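Local coordinates for LPXTG family cell surface protein Fms2 (Enterococcus faecium DO, PDB 5FCE) that is a cell-wall-anchored surface adhesin whose ligand-binding region, a flattened barrel, probably attaches the bacterium to its binding partners, at residues I24-N29 / I69-M74. Numbering follows the deposited sequence.
Sequences IPVKPN and IEYTIM
Val26 and Tyr71 face each other as a hydrogen-bonded antiparallel pair, each giving its amide to the other's carbonyl: Val26 N to Tyr71 O and Tyr71 N to Val26 O are both 2.7 Å. Ile24 and Ile73 form the next such pair, with Ile24 N 2.8 Å from Ile73 O and Ile73 N returning a bond to Ile24 O. Between them sits Pro25, opposite Thr72 at a non-hydrogen-bonded position; proline suits this place because no amide hydrogen is asked of it here, and its CA instead makes a CA-H...O contact with Tyr71 O. Val26 can be followed outward. Val26 CB stands 4.1 Å from Tyr71 O, and Val26 CG2 comes closer, 3.5 Å from the same oxygen. Val26 CG1, anti to the carbonyl carbon (chi1 -54°), reaches across to Ile73 CD1 at 3.8 Å, while Val26 CG2 runs alongside Tyr71, 4.0 Å from Tyr71 CB and near the plane of its ring. The beta-branched valine thus puts one methyl against each neighbour, which suits a buried strand position. The Tyr71 ring itself meets Ile73 CG1 at its edge and Trp65 edge to face. Just before strand 71-76, the exposed Glu70 rests its CD 3.8 Å from Pro25 CB. Glu70 OE2 forms a salt bridge with Arg12 and accepts a hydrogen from a water that also donates to Pro25 O. The 140° between the short strand axes reflects a strong twist of a regularly bonded pair. Ile24, Val26, Tyr71 and Ile73 share one face, where Val26 meets Phe6 and Ile73 meets Val58; Pro25 and Thr72 lie on the other. Alternating hydrogen-bonded and non-hydrogen-bonded pairs mark a twisted antiparallel beta ladder, here joining strands 21-28 and 71-76 in the flattened barrel of the SgrA ligand-binding region, whose sequence family is classed as immunoglobulin-like.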
loop_
_atom_site.group_PDB
_atom_site.type_symbol
_atom_site.label_atom_id
_atom_site.label_comp_id
_atom_site.label_asym_id
_atom_site.label_seq_id
_atom_site.Cartn_x
_atom_site.Cartn_y
_atom_site.Cartn_z
ATOM N N ILE A 24 -6.273 0.261 1.053
ATOM C CA ILE A 24 -5.352 0.587 2.142
ATOM C C ILE A 24 -5.470 2.041 2.547
ATOM O O ILE A 24 -5.154 2.943 1.764
ATOM C CB ILE A 24 -3.886 0.344 1.738
ATOM C CG1 ILE A 24 -3.697 -1.094 1.270
ATOM C CG2 ILE A 24 -2.963 0.619 2.907
ATOM C CD1 ILE A 24 -2.369 -1.362 0.576
ATOM N N PRO A 25 -5.907 2.281 3.789
ATOM C CA PRO A 25 -5.982 3.653 4.291
ATOM C C PRO A 25 -4.644 4.052 4.881
ATOM O O PRO A 25 -4.213 3.470 5.883
ATOM C CB PRO A 25 -7.058 3.574 5.385
ATOM C CG PRO A 25 -7.136 2.110 5.777
ATOM C CD PRO A 25 -6.321 1.292 4.798
ATOM N N VAL A 26 -3.976 5.010 4.251
ATOM C CA VAL A 26 -2.701 5.478 4.775
ATOM C C VAL A 26 -2.855 6.843 5.432
ATOM O O VAL A 26 -3.675 7.661 5.016
ATOM C CB VAL A 26 -1.603 5.524 3.682
ATOM C CG1 VAL A 26 -1.484 4.155 2.990
ATOM C CG2 VAL A 26 -1.915 6.589 2.648
ATOM N N LYS A 27 -2.086 7.065 6.488
ATOM C CA LYS A 27 -2.078 8.365 7.167
ATOM C C LYS A 27 -0.697 9.001 7.046
ATOM O O LYS A 27 0.285 8.500 7.598
ATOM C CB LYS A 27 -2.480 8.212 8.641
ATOM C CG LYS A 27 -2.579 9.539 9.396
ATOM C CD LYS A 27 -3.092 9.389 10.831
ATOM C CE LYS A 27 -2.037 8.806 11.766
ATOM N NZ LYS A 27 -2.132 9.286 13.189
ATOM N N PRO A 28 -0.606 10.111 6.301
ATOM C CA PRO A 28 0.706 10.746 6.141
ATOM C C PRO A 28 1.106 11.524 7.383
ATOM O O PRO A 28 0.230 11.966 8.137
ATOM C CB PRO A 28 0.497 11.716 4.980
ATOM C CG PRO A 28 -0.990 11.976 4.927
ATOM C CD PRO A 28 -1.690 10.819 5.594
ATOM N N ASN A 29 2.406 11.713 7.579
ATOM C CA ASN A 29 2.889 12.465 8.730
ATOM C C ASN A 29 2.979 13.961 8.441
ATOM O O ASN A 29 3.108 14.777 9.355
ATOM C CB ASN A 29 4.248 11.936 9.211
ATOM C CG ASN A 29 5.376 12.228 8.229
ATOM O OD1 ASN A 29 5.165 12.262 7.018
ATOM N ND2 ASN A 29 6.583 12.431 8.754
ATOM N N ILE A 69 -4.536 12.957 7.962
ATOM C CA ILE A 69 -5.825 12.593 7.373
ATOM C C ILE A 69 -5.687 11.362 6.480
ATOM O O ILE A 69 -4.772 11.286 5.650
ATOM C CB ILE A 69 -6.433 13.762 6.569
ATOM C CG1 ILE A 69 -6.801 14.911 7.512
ATOM C CG2 ILE A 69 -7.665 13.315 5.790
ATOM C CD1 ILE A 69 -7.484 16.071 6.801
ATOM N N GLU A 70 -6.587 10.399 6.656
ATOM C CA GLU A 70 -6.495 9.135 5.924
ATOM C C GLU A 70 -6.703 9.301 4.424
ATOM O O GLU A 70 -7.591 10.031 3.978
ATOM C CB GLU A 70 -7.478 8.096 6.474
ATOM C CG GLU A 70 -6.874 7.211 7.561
ATOM C CD GLU A 70 -7.838 6.153 8.048
ATOM O OE1 GLU A 70 -8.976 6.105 7.534
ATOM O OE2 GLU A 70 -7.447 5.366 8.938
ATOM N N TYR A 71 -5.856 8.628 3.657
ATOM C CA TYR A 71 -5.928 8.653 2.209
ATOM C C TYR A 71 -6.067 7.206 1.772
ATOM O O TYR A 71 -5.375 6.320 2.291
ATOM C CB TYR A 71 -4.664 9.285 1.609
ATOM C CG TYR A 71 -4.665 9.242 0.097
ATOM C CD1 TYR A 71 -4.120 8.158 -0.590
ATOM C CD2 TYR A 71 -5.241 10.265 -0.644
ATOM C CE1 TYR A 71 -4.141 8.104 -1.969
ATOM C CE2 TYR A 71 -5.269 10.217 -2.031
ATOM C CZ TYR A 71 -4.713 9.138 -2.685
ATOM O OH TYR A 71 -4.731 9.080 -4.063
ATOM N N THR A 72 -6.969 6.953 0.834
ATOM C CA THR A 72 -7.265 5.583 0.470
ATOM C C THR A 72 -6.616 5.173 -0.845
ATOM O O THR A 72 -6.897 5.741 -1.894
ATOM C CB THR A 72 -8.771 5.352 0.399
ATOM O OG1 THR A 72 -9.310 5.402 1.728
ATOM C CG2 THR A 72 -9.049 4.005 -0.186
ATOM N N ILE A 73 -5.736 4.183 -0.769
ATOM C CA ILE A 73 -5.113 3.605 -1.948
ATOM C C ILE A 73 -5.844 2.318 -2.310
ATOM O O ILE A 73 -6.168 1.501 -1.435
ATOM C CB ILE A 73 -3.623 3.315 -1.704
ATOM C CG1 ILE A 73 -2.889 4.618 -1.376
ATOM C CG2 ILE A 73 -2.994 2.654 -2.926
ATOM C CD1 ILE A 73 -1.476 4.438 -0.835
HETATM N N MSE A 74 -6.122 2.147 -3.598
HETATM C CA MSE A 74 -6.788 0.942 -4.069
HETATM C C MSE A 74 -5.863 0.222 -5.022
HETATM O O MSE A 74 -5.378 0.815 -5.999
HETATM C CB MSE A 74 -8.091 1.300 -4.770
HETATM C CG MSE A 74 -9.042 2.113 -3.900
HETATM SE SE MSE A 74 -10.737 2.360 -4.849
HETATM C CE MSE A 74 -10.411 1.150 -6.364
HETATM O O HOH W 1 -4.987 3.740 8.668
#